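Long-range contacts in methyl-accepting chemotaxis sensory transducer (Anaeromyxobacter dehalogenans, PDB 4K08), which probably senses small molecules in the periplasm through a PAS-like single Cache domain and relays the signal to the chemotaxis machinery: residues E38-A43 / W133-G138; S55-V60 / M69-P74; K90-E95 / Y110-P115; V97-A102 / S125-Y130. All blocks are in the same frame, centred on the assembly; numbering follows the deposited sequence. Where two conformers were deposited one is given.

Interaction 1 (E38-A43 / W133-G138)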
# COMPACT_ATOMS: atom_id res chain seq x y z
N GLU A 38 19.62 -1.51 3.17
CA GLU A 38 19.33 -2.94 3.35
C GLU A 38 17.98 -3.22 3.99
O GLU A 38 17.29 -4.17 3.61
CB GLU A 38 20.42 -3.65 4.20
CG GLU A 38 21.65 -3.92 3.41
CD GLU A 38 22.87 -4.32 4.28
OE1 GLU A 38 22.74 -4.45 5.52
OE2 GLU A 38 23.96 -4.48 3.69
N ALA A 39 17.63 -2.40 4.98
CA ALA A 39 16.36 -2.56 5.69
C ALA A 39 15.19 -2.37 4.69
O ALA A 39 14.24 -3.14 4.67
CB ALA A 39 16.28 -1.55 6.83
N ARG A 40 15.26 -1.29 3.90
CA ARG A 40 14.22 -0.98 2.93
C ARG A 40 14.12 -2.07 1.87
O ARG A 40 13.00 -2.49 1.49
CB ARG A 40 14.52 0.37 2.25
CG ARG A 40 14.20 1.57 3.10
CD ARG A 40 14.30 2.90 2.30
NE ARG A 40 15.67 3.23 1.94
CZ ARG A 40 16.48 3.95 2.73
NH1 ARG A 40 16.03 4.42 3.88
NH2 ARG A 40 17.72 4.22 2.35
N ARG A 41 15.28 -2.54 1.38
CA ARG A 41 15.25 -3.62 0.39
C ARG A 41 14.66 -4.93 0.95
O ARG A 41 13.89 -5.63 0.25
CB ARG A 41 16.64 -3.81 -0.25
CG ARG A 41 16.99 -2.61 -1.12
CD ARG A 41 18.16 -2.86 -2.01
NE ARG A 41 19.41 -2.78 -1.25
CZ ARG A 41 20.11 -3.84 -0.81
NH1 ARG A 41 19.68 -5.08 -1.06
NH2 ARG A 41 21.26 -3.65 -0.13
N ALA A 42 14.97 -5.27 2.19
CA ALA A 42 14.43 -6.48 2.82
C ALA A 42 12.87 -6.37 2.98
O ALA A 42 12.14 -7.33 2.69
CB ALA A 42 15.14 -6.75 4.21
N ALA A 43 12.38 -5.20 3.38
CA ALA A 43 10.94 -4.97 3.49
C ALA A 43 10.25 -5.10 2.14
O ALA A 43 9.20 -5.79 2.03
CB ALA A 43 10.67 -3.60 4.06
N TRP A 133 10.71 6.52 6.73
CA TRP A 133 11.15 6.37 5.35
C TRP A 133 10.23 7.11 4.39
O TRP A 133 10.44 7.07 3.16
CB TRP A 133 11.17 4.88 4.94
CG TRP A 133 12.24 4.07 5.66
CD1 TRP A 133 13.33 4.55 6.35
CD2 TRP A 133 12.29 2.64 5.75
NE1 TRP A 133 14.06 3.49 6.87
CE2 TRP A 133 13.46 2.31 6.50
CE3 TRP A 133 11.47 1.60 5.26
CZ2 TRP A 133 13.82 0.98 6.78
CZ3 TRP A 133 11.83 0.27 5.54
CH2 TRP A 133 13.00 -0.02 6.32
N GLY A 134 9.21 7.76 4.93
CA GLY A 134 8.25 8.48 4.10
C GLY A 134 7.45 7.49 3.24
O GLY A 134 7.10 7.82 2.10
N TRP A 135 7.19 6.29 3.76
CA TRP A 135 6.42 5.27 3.02
C TRP A 135 4.93 5.25 3.36
O TRP A 135 4.54 5.48 4.52
CB TRP A 135 6.96 3.86 3.32
CG TRP A 135 8.20 3.55 2.59
CD1 TRP A 135 8.94 4.40 1.82
CD2 TRP A 135 8.84 2.29 2.53
NE1 TRP A 135 10.02 3.74 1.30
CE2 TRP A 135 9.97 2.44 1.71
CE3 TRP A 135 8.54 1.03 3.08
CZ2 TRP A 135 10.84 1.36 1.44
CZ3 TRP A 135 9.40 -0.02 2.82
CH2 TRP A 135 10.54 0.15 2.01
N VAL A 136 4.12 4.91 2.37
CA VAL A 136 2.74 4.54 2.59
C VAL A 136 2.62 3.09 2.16
O VAL A 136 3.05 2.76 1.07
CB VAL A 136 1.78 5.40 1.72
CG1 VAL A 136 0.30 4.90 1.83
CG2 VAL A 136 1.91 6.89 2.13
N VAL A 137 2.08 2.22 3.01
CA VAL A 137 1.92 0.80 2.66
C VAL A 137 0.42 0.50 2.61
O VAL A 137 -0.33 0.95 3.50
CB VAL A 137 2.60 -0.12 3.71
CG1 VAL A 137 2.57 -1.59 3.26
CG2 VAL A 137 4.04 0.36 3.96
N GLY A 138 -0.05 -0.18 1.56
CA GLY A 138 -1.49 -0.35 1.39
C GLY A 138 -1.86 -1.73 0.86
O GLY A 138 -1.00 -2.45 0.31
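Trp133 and Arg40 each place CG opposite their own carbonyl carbon (chi1 -68° and -77°), and these two rotations lay the arginine chain over one face of the indole. In this Cache domain the contact joins helix 36-49 to the turn that leads into strand 135-142 and to its first residue; Gly134 and Trp135 both face Tyr130 in a G1 beta bulge. Arg40 CG stands almost centrally above the six-membered ring of Trp133, 3.3 Å from its centroid, a close CH-pi contact. The chain then bends, and the guanidinium makes a cation-pi contact with the five-membered ring, Arg40 CZ lying 4.9 Å from that centroid. Because guanidinium and indole planes stand 79° apart, the charged group meets the ring steeply instead of lying flat on it. Ala39 CB abuts the indole rim, 3.5 Å from Trp133 CZ2. A leucine in place of Trp133 would probably leave the Arg40 guanidinium without its aromatic partner and open a gap beside Ala39. The second indole lies deeper: Trp133 CE3 sits 3.5 Å above the ring plane of Trp135. At the edge of that ring, Trp135 CH2 approaches Arg40 O at 3.6 Å and Trp135 CZ3 meets Ala43 CB at 4.0 Å.

Interaction 2 (S55-V60 / M69-P74). With ACT (acetate ion), chain C.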
# COMPACT_ATOMS: atom_id res chain seq x y z
N SER A 55 -4.77 -13.88 -4.39
CA SER A 55 -4.01 -12.95 -5.20
C SER A 55 -4.04 -11.51 -4.63
O SER A 55 -3.55 -10.58 -5.27
CB SER A 55 -4.56 -13.01 -6.63
OG SER A 55 -5.84 -12.36 -6.61
N GLU A 56 -4.57 -11.31 -3.43
CA GLU A 56 -4.56 -9.97 -2.84
C GLU A 56 -3.10 -9.56 -2.54
O GLU A 56 -2.26 -10.41 -2.12
CB GLU A 56 -5.39 -9.86 -1.56
CG GLU A 56 -6.79 -10.49 -1.61
CD GLU A 56 -7.77 -9.83 -2.60
OE1 GLU A 56 -7.51 -8.76 -3.23
OE2 GLU A 56 -8.85 -10.43 -2.73
N TYR A 57 -2.79 -8.28 -2.70
CA TYR A 57 -1.38 -7.86 -2.66
C TYR A 57 -1.18 -6.51 -1.94
O TYR A 57 -2.16 -5.77 -1.66
CB TYR A 57 -0.86 -7.76 -4.10
CG TYR A 57 -1.58 -6.63 -4.85
CD1 TYR A 57 -1.11 -5.32 -4.79
CD2 TYR A 57 -2.72 -6.92 -5.62
CE1 TYR A 57 -1.80 -4.26 -5.48
CE2 TYR A 57 -3.40 -5.90 -6.32
CZ TYR A 57 -2.94 -4.58 -6.24
OH TYR A 57 -3.64 -3.63 -6.94
N PHE A 58 0.10 -6.17 -1.69
CA PHE A 58 0.48 -4.93 -1.01
C PHE A 58 1.21 -4.04 -2.03
O PHE A 58 1.85 -4.59 -2.89
CB PHE A 58 1.46 -5.21 0.16
CG PHE A 58 0.89 -6.12 1.23
CD1 PHE A 58 0.02 -5.63 2.20
CD2 PHE A 58 1.19 -7.49 1.24
CE1 PHE A 58 -0.53 -6.48 3.17
CE2 PHE A 58 0.67 -8.33 2.19
CZ PHE A 58 -0.20 -7.83 3.16
N TRP A 59 1.18 -2.71 -1.88
CA TRP A 59 2.08 -1.86 -2.65
C TRP A 59 2.67 -0.84 -1.69
O TRP A 59 2.18 -0.65 -0.58
CB TRP A 59 1.33 -1.09 -3.79
CG TRP A 59 0.46 0.04 -3.20
CD1 TRP A 59 0.84 1.37 -2.95
CD2 TRP A 59 -0.90 -0.07 -2.75
NE1 TRP A 59 -0.22 2.07 -2.41
CE2 TRP A 59 -1.28 1.22 -2.23
CE3 TRP A 59 -1.83 -1.12 -2.71
CZ2 TRP A 59 -2.55 1.47 -1.71
CZ3 TRP A 59 -3.14 -0.85 -2.19
CH2 TRP A 59 -3.48 0.44 -1.69
N VAL A 60 3.73 -0.17 -2.12
CA VAL A 60 4.33 0.87 -1.34
C VAL A 60 4.48 2.10 -2.22
O VAL A 60 5.01 2.01 -3.34
CB VAL A 60 5.73 0.46 -0.82
CG1 VAL A 60 6.36 1.67 -0.03
CG2 VAL A 60 5.65 -0.83 0.05
N MSE A 69 7.16 0.47 -4.88
CA MSE A 69 7.02 -0.92 -5.32
C MSE A 69 5.56 -1.30 -5.47
O MSE A 69 4.81 -1.29 -4.48
CB MSE A 69 7.66 -1.90 -4.30
CG MSE A 69 7.95 -3.30 -4.84
SE MSE A 69 6.31 -4.41 -4.94
CE MSE A 69 5.88 -4.24 -3.06
N HIS A 70 5.19 -1.66 -6.70
CA HIS A 70 3.86 -2.16 -7.00
C HIS A 70 4.05 -3.52 -7.67
O HIS A 70 4.68 -3.62 -8.70
CB HIS A 70 3.06 -1.20 -7.91
CG HIS A 70 1.58 -1.45 -7.85
ND1 HIS A 70 0.99 -2.59 -8.38
CD2 HIS A 70 0.58 -0.73 -7.28
CE1 HIS A 70 -0.32 -2.54 -8.16
NE2 HIS A 70 -0.59 -1.45 -7.46
N PRO A 71 3.51 -4.58 -7.05
CA PRO A 71 3.81 -5.95 -7.53
C PRO A 71 2.98 -6.39 -8.74
O PRO A 71 3.42 -7.29 -9.45
CB PRO A 71 3.50 -6.83 -6.31
CG PRO A 71 2.34 -6.05 -5.59
CD PRO A 71 2.67 -4.56 -5.83
N THR A 72 1.77 -5.82 -8.97
CA THR A 72 0.98 -6.31 -10.10
C THR A 72 0.98 -5.30 -11.25
O THR A 72 0.67 -5.67 -12.38
CB THR A 72 -0.49 -6.60 -9.69
OG1 THR A 72 -1.08 -5.39 -9.19
CG2 THR A 72 -0.55 -7.65 -8.65
N ASN A 73 1.35 -4.05 -10.97
CA ASN A 73 1.54 -3.04 -12.00
C ASN A 73 2.95 -2.42 -11.84
O ASN A 73 3.09 -1.20 -11.61
CB ASN A 73 0.46 -1.94 -11.90
CG ASN A 73 -0.96 -2.48 -12.17
OD1 ASN A 73 -1.73 -2.81 -11.25
ND2 ASN A 73 -1.29 -2.59 -13.45
N PRO A 74 4.00 -3.24 -11.99
CA PRO A 74 5.38 -2.78 -11.70
C PRO A 74 5.85 -1.71 -12.66
O PRO A 74 6.76 -0.97 -12.32
CB PRO A 74 6.25 -4.06 -11.89
CG PRO A 74 5.41 -4.99 -12.83
CD PRO A 74 3.95 -4.68 -12.37
C ACT C . -3.66 -0.35 -5.76
O ACT C . -3.01 -1.27 -6.39
OXT ACT C . -4.80 -0.63 -5.30
CH3 ACT C . -3.12 1.06 -5.51
O HOH W 1 -3.74 -4.99 -10.04
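Tyr57, Trp59 and His70 form an aromatic cluster on one side of the pocket of this PAS-like Cache domain, just where the hairpin of strands 59-62 and 67-69 opens out. The Tyr57 and His70 rings lean obliquely together, centroids 5.2 Å apart and planes at 58°. Trp59 is turned nearly parallel to His70 but slid so far along that the two rings barely overlap; it is Trp59 CB that touches His70 CD2. In both Tyr57 and Trp59 CG lies between the backbone N and the carbonyl carbon (chi1 66° and 73°), which sends the two rings to the same acetate, an ion probably taken up from the crystallisation liquor. One carboxylate oxygen, acetate O, is gripped twice, by Tyr57 OH at 2.5 Å and by His70 NE2 at 2.7 Å, while the acetate methyl rests over the centre of the Trp59 ring. A backbone bond on the imidazole's other nitrogen helps to hold its rotation: Asn73 N, tilted from the ring plane, donates to His70 ND1 over 3.0 Å, which leaves NE2 as the nitrogen that donates to the ligand. Thr72 CG2 lies over a face of the phenol, 4.1 Å from the Tyr57 centroid, and Pro71 CG packs obliquely against Tyr57 CD1 at 3.6 Å. Beyond the pocket, Val60 pairs with Met69, a selenomethionine here, as an antiparallel hydrogen-bonded pair: Val60 N reaches Met69 O at 2.8 Å, and Met69 N reaches Val60 O at 3.1 Å.

Interaction 3 (K90-E95 / Y110-P115). With ACT (acetate ion), chain C.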
# COMPACT_ATOMS: atom_id res chain seq x y z
N LYS A 90 -10.47 10.48 -9.65
CA LYS A 90 -9.97 10.55 -8.29
C LYS A 90 -8.39 10.44 -8.20
O LYS A 90 -7.77 9.52 -8.74
CB LYS A 90 -10.65 9.49 -7.46
CG LYS A 90 -10.26 9.48 -5.97
CD LYS A 90 -11.46 8.85 -5.17
CE LYS A 90 -11.20 8.90 -3.69
NZ LYS A 90 -12.12 8.13 -2.79
N LEU A 91 -7.78 11.43 -7.53
CA LEU A 91 -6.33 11.52 -7.38
C LEU A 91 -6.02 10.57 -6.22
O LEU A 91 -5.69 11.00 -5.15
CB LEU A 91 -5.92 12.97 -7.06
CG LEU A 91 -5.97 13.94 -8.25
CD1 LEU A 91 -6.02 15.50 -7.85
CD2 LEU A 91 -4.75 13.64 -9.16
N LEU A 92 -6.20 9.26 -6.43
CA LEU A 92 -6.24 8.31 -5.32
C LEU A 92 -4.92 8.26 -4.48
O LEU A 92 -4.99 8.12 -3.26
CB LEU A 92 -6.64 6.91 -5.81
CG LEU A 92 -5.72 6.28 -6.86
CD1 LEU A 92 -4.99 5.08 -6.27
CD2 LEU A 92 -6.53 5.86 -8.12
N PHE A 93 -3.76 8.38 -5.12
CA PHE A 93 -2.47 8.35 -4.37
C PHE A 93 -2.30 9.63 -3.56
O PHE A 93 -1.91 9.58 -2.39
CB PHE A 93 -1.27 8.11 -5.31
CG PHE A 93 -1.27 6.74 -5.92
CD1 PHE A 93 -0.92 5.62 -5.16
CD2 PHE A 93 -1.66 6.56 -7.25
CE1 PHE A 93 -0.95 4.32 -5.71
CE2 PHE A 93 -1.69 5.26 -7.83
CZ PHE A 93 -1.32 4.14 -7.04
N GLN A 94 -2.70 10.77 -4.14
CA GLN A 94 -2.74 12.00 -3.36
C GLN A 94 -3.65 11.76 -2.14
O GLN A 94 -3.30 12.17 -1.03
CB GLN A 94 -3.15 13.25 -4.21
CG GLN A 94 -1.89 14.14 -4.55
CD GLN A 94 -2.01 14.83 -5.92
OE1 GLN A 94 -1.61 14.26 -6.98
NE2 GLN A 94 -2.62 16.04 -5.93
N GLU A 95 -4.78 11.07 -2.33
CA GLU A 95 -5.69 10.85 -1.21
C GLU A 95 -5.09 9.91 -0.15
O GLU A 95 -5.34 10.08 1.04
CB GLU A 95 -7.07 10.38 -1.69
CG GLU A 95 -7.89 11.49 -2.37
CD GLU A 95 -8.14 12.69 -1.45
OE1 GLU A 95 -8.82 12.49 -0.41
OE2 GLU A 95 -7.66 13.82 -1.74
N TYR A 110 -11.62 3.75 -4.36
CA TYR A 110 -11.24 4.24 -5.68
C TYR A 110 -11.42 3.06 -6.63
O TYR A 110 -11.83 1.98 -6.19
CB TYR A 110 -9.75 4.72 -5.72
CG TYR A 110 -8.76 3.68 -5.19
CD1 TYR A 110 -8.61 3.48 -3.82
CD2 TYR A 110 -8.00 2.88 -6.06
CE1 TYR A 110 -7.68 2.52 -3.32
CE2 TYR A 110 -7.06 1.89 -5.55
CZ TYR A 110 -6.94 1.73 -4.19
OH TYR A 110 -6.05 0.80 -3.67
N LEU A 111 -11.12 3.27 -7.91
CA LEU A 111 -11.25 2.26 -8.94
C LEU A 111 -9.85 1.79 -9.35
O LEU A 111 -9.00 2.63 -9.70
CB LEU A 111 -11.95 2.83 -10.18
CG LEU A 111 -13.38 3.39 -9.96
CD1 LEU A 111 -13.75 4.44 -11.05
CD2 LEU A 111 -14.35 2.17 -9.92
N TRP A 112 -9.66 0.48 -9.39
CA TRP A 112 -8.36 -0.12 -9.69
C TRP A 112 -8.60 -1.54 -10.24
O TRP A 112 -9.50 -2.24 -9.78
CB TRP A 112 -7.47 -0.21 -8.44
CG TRP A 112 -6.02 -0.43 -8.82
CD1 TRP A 112 -5.35 -1.63 -9.00
CD2 TRP A 112 -5.06 0.61 -9.03
NE1 TRP A 112 -4.02 -1.38 -9.33
CE2 TRP A 112 -3.83 -0.01 -9.36
CE3 TRP A 112 -5.13 2.02 -8.98
CZ2 TRP A 112 -2.66 0.73 -9.64
CZ3 TRP A 112 -3.94 2.77 -9.25
CH2 TRP A 112 -2.73 2.11 -9.60
N PRO A 113 -7.81 -1.94 -11.25
CA PRO A 113 -8.03 -3.29 -11.80
C PRO A 113 -7.65 -4.42 -10.83
O PRO A 113 -6.83 -4.29 -9.91
CB PRO A 113 -7.12 -3.36 -13.03
CG PRO A 113 -6.19 -2.16 -12.94
CD PRO A 113 -6.75 -1.18 -11.95
N LYS A 114 -8.28 -5.56 -11.08
CA LYS A 114 -7.90 -6.81 -10.45
C LYS A 114 -6.55 -7.25 -11.08
O LYS A 114 -6.28 -6.94 -12.25
CB LYS A 114 -9.00 -7.86 -10.66
CG LYS A 114 -10.18 -7.65 -9.69
CD LYS A 114 -11.25 -8.75 -9.80
CE LYS A 114 -12.31 -8.57 -8.70
NZ LYS A 114 -13.53 -9.49 -8.87
N PRO A 115 -5.70 -7.96 -10.32
CA PRO A 115 -4.46 -8.52 -10.90
C PRO A 115 -4.75 -9.28 -12.19
O PRO A 115 -5.72 -10.05 -12.22
CB PRO A 115 -3.97 -9.50 -9.83
CG PRO A 115 -4.47 -8.90 -8.51
CD PRO A 115 -5.89 -8.37 -8.92
C ACT C . -3.66 -0.35 -5.76
O ACT C . -3.01 -1.27 -6.39
OXT ACT C . -4.80 -0.63 -5.30
CH3 ACT C . -3.12 1.06 -5.51
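A single methyl group, Leu92 CD1, serves three aromatic side chains at once. It lies over a face of Tyr110, 4.0 Å from the ring centroid in a CH-pi contact, touches Trp112 CZ3 at 3.9 Å, and stands above the middle of the ring of Phe93, its own neighbour in the helix. To get there Leu92 adopts a rotamer uncommon on helices, with CG between the backbone N and the carbonyl carbon (chi1 60°). The contact packs the first turn of helix 92-103 on the edge strand 105-113 of the Cache sheet. Phe93 and Trp112 meet with planes 88° apart, Trp112 CH2 coming to the Phe93 edge 3.6 Å from CZ. At the N-terminal end Lys90 runs past Tyr110 CB toward Asp109, with which it forms a salt bridge.

Past this apolar patch both rings reach the bound acetate, Tyr110 through its hydroxyl and Trp112 through a face of its indole. Tyr110 OH donates to acetate OXT at 2.5 Å and is also hydrogen-bonded to Ser125 OG, while acetate O rests above Trp112, whose opposite face is covered by Pro113 CD. Lys123 supplies a further hydrogen bond to the ion. The apolar packing probably helps to hold the two rings in place, and their hydroxyl and pi surfaces line a site consistent with a small carboxylate ligand, although this acetate probably came from the crystallisation liquor; the nearby lysine would favour an anion.

Interaction 4 (V97-A102 / S125-Y130)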
# COMPACT_ATOMS: atom_id res chain seq x y z
N VAL A 97 -1.88 9.84 0.61
CA VAL A 97 -0.87 10.65 1.30
C VAL A 97 -1.57 11.60 2.27
O VAL A 97 -1.12 11.75 3.41
CB VAL A 97 0.08 11.40 0.30
CG1 VAL A 97 0.89 12.59 1.01
CG2 VAL A 97 0.98 10.39 -0.39
N ARG A 98 -2.68 12.21 1.84
CA ARG A 98 -3.46 13.11 2.72
C ARG A 98 -4.01 12.36 3.92
O ARG A 98 -3.98 12.84 5.03
CB ARG A 98 -4.62 13.78 1.98
CG ARG A 98 -4.22 14.89 1.02
CD ARG A 98 -5.45 15.75 0.64
NE ARG A 98 -5.81 15.61 -0.77
CZ ARG A 98 -5.01 15.99 -1.78
NH1 ARG A 98 -5.41 15.80 -3.07
NH2 ARG A 98 -3.80 16.54 -1.51
N THR A 99 -4.51 11.15 3.69
CA THR A 99 -5.08 10.33 4.75
C THR A 99 -4.03 9.94 5.79
O THR A 99 -4.31 10.00 6.99
CB THR A 99 -5.66 9.02 4.16
OG1 THR A 99 -6.65 9.36 3.19
CG2 THR A 99 -6.25 8.13 5.25
N VAL A 100 -2.85 9.49 5.36
CA VAL A 100 -1.88 9.06 6.36
C VAL A 100 -1.23 10.32 6.99
O VAL A 100 -0.96 10.31 8.18
CB VAL A 100 -0.76 8.11 5.85
CG1 VAL A 100 -1.38 6.82 5.09
CG2 VAL A 100 0.23 8.85 4.98
N ARG A 101 -0.98 11.36 6.20
CA ARG A 101 -0.36 12.58 6.75
C ARG A 101 -1.30 13.25 7.74
O ARG A 101 -0.86 13.86 8.71
CB ARG A 101 0.05 13.59 5.65
CG ARG A 101 1.50 13.48 5.14
CD ARG A 101 2.07 14.83 4.59
NE ARG A 101 1.61 15.17 3.23
CZ ARG A 101 2.41 15.31 2.16
NH1 ARG A 101 1.89 15.62 0.98
NH2 ARG A 101 3.74 15.16 2.26
N ALA A 102 -2.61 13.13 7.51
CA ALA A 102 -3.59 13.74 8.39
C ALA A 102 -4.16 12.80 9.48
O ALA A 102 -4.49 13.29 10.55
CB ALA A 102 -4.74 14.42 7.55
N SER A 125 -9.29 0.26 0.04
CA SER A 125 -7.97 -0.08 0.58
C SER A 125 -7.73 0.53 1.95
O SER A 125 -8.19 1.65 2.25
CB SER A 125 -6.88 0.35 -0.38
OG SER A 125 -6.90 -0.44 -1.56
N PHE A 126 -7.04 -0.22 2.80
CA PHE A 126 -6.46 0.37 4.00
C PHE A 126 -5.00 0.77 3.75
O PHE A 126 -4.18 -0.07 3.30
CB PHE A 126 -6.54 -0.58 5.19
CG PHE A 126 -6.34 0.12 6.53
CD1 PHE A 126 -7.36 0.91 7.08
CD2 PHE A 126 -5.13 0.01 7.21
CE1 PHE A 126 -7.19 1.55 8.31
CE2 PHE A 126 -4.95 0.65 8.44
CZ PHE A 126 -5.98 1.43 8.99
N VAL A 127 -4.68 2.04 4.02
CA VAL A 127 -3.31 2.53 3.92
C VAL A 127 -2.75 2.96 5.27
O VAL A 127 -3.46 3.48 6.14
CB VAL A 127 -3.17 3.71 2.96
CG1 VAL A 127 -3.40 3.23 1.51
CG2 VAL A 127 -4.11 4.91 3.38
N THR A 128 -1.46 2.74 5.43
CA THR A 128 -0.78 3.10 6.67
C THR A 128 0.57 3.70 6.32
O THR A 128 0.98 3.68 5.17
CB THR A 128 -0.66 1.89 7.60
OG1 THR A 128 -0.25 2.35 8.89
CG2 THR A 128 0.34 0.89 7.03
N GLN A 129 1.28 4.27 7.29
CA GLN A 129 2.55 4.92 6.95
C GLN A 129 3.66 4.34 7.79
O GLN A 129 3.44 3.81 8.89
CB GLN A 129 2.48 6.44 7.20
CG GLN A 129 2.38 6.77 8.66
CD GLN A 129 2.26 8.26 8.95
OE1 GLN A 129 2.49 9.13 8.07
NE2 GLN A 129 1.91 8.58 10.19
N TYR A 130 4.88 4.45 7.26
CA TYR A 130 6.08 4.26 8.07
C TYR A 130 6.89 5.55 7.93
O TYR A 130 7.55 5.78 6.92
CB TYR A 130 6.86 2.99 7.63
CG TYR A 130 8.09 2.80 8.50
CD1 TYR A 130 7.97 2.61 9.88
CD2 TYR A 130 9.37 2.87 7.95
CE1 TYR A 130 9.09 2.48 10.71
CE2 TYR A 130 10.51 2.74 8.77
CZ TYR A 130 10.36 2.54 10.14
OH TYR A 130 11.49 2.39 10.94
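Val100 and Thr128 bring their CA atoms within 6.1 Å where helix 97-102 crosses strand 125-130 at -55°, the two axes approaching to 8.0 Å. Val100 does most of the touching, and its two methyl groups divide the strand between them. CG1, opposite the carbonyl carbon (chi1 -53°), meets Val127 CG2 at 3.7 Å, the two side chains crossing at about a right angle, and it also presses on the strand backbone, 3.9 Å from Thr128 C. CG2 turns to the other neighbour and lies 4.0 Å from Gln129 CB. Strand alternation explains this pattern: Val127 and Gln129 point at the helix, whereas Thr128 points away, and its side chain touches Val15 and His19 of helix 5-30. This is how the PAS-like Cache fold is layered, with helix 92-103 on one face of the antiparallel sheet and the long N-terminal helix on the other. An alanine at Val100 is likely to open a gap between helix and strand, over Val127 and beside Gln129, and let the glutamine chain shift. That chain, extended beyond CG, slides past Val100 in the opposite direction, and Gln129 OE1 comes 3.6 Å from Val100 O without a hydrogen bond joining them. Toward the other end, Thr99 turns its methyl to the strand, CG2 standing 4.3 Å from Val127 CG2, while its OG1 is hydrogen-bonded to Glu95 O within the helix.

All four contacts reach the same antiparallel sheet, and all are largely buried. Interactions 3 and 4 share helix 92-103 but use different turns of it, the first against an edge strand, the second against strand 120-130; a side-chain bond between those two neighbouring strands connects them. Interactions 2 and 3 form two walls around one acetate, and there buried hydroxyls and an imidazole mix with rings. Interaction 4 is mainly aliphatic, and interaction 1, at the far side of the domain from interaction 3, sets a partly exposed arginine on indole. Strand pairing links interaction 1 to its neighbours: Val137 N with Thr128 O, and Trp59 N with Gly138 O.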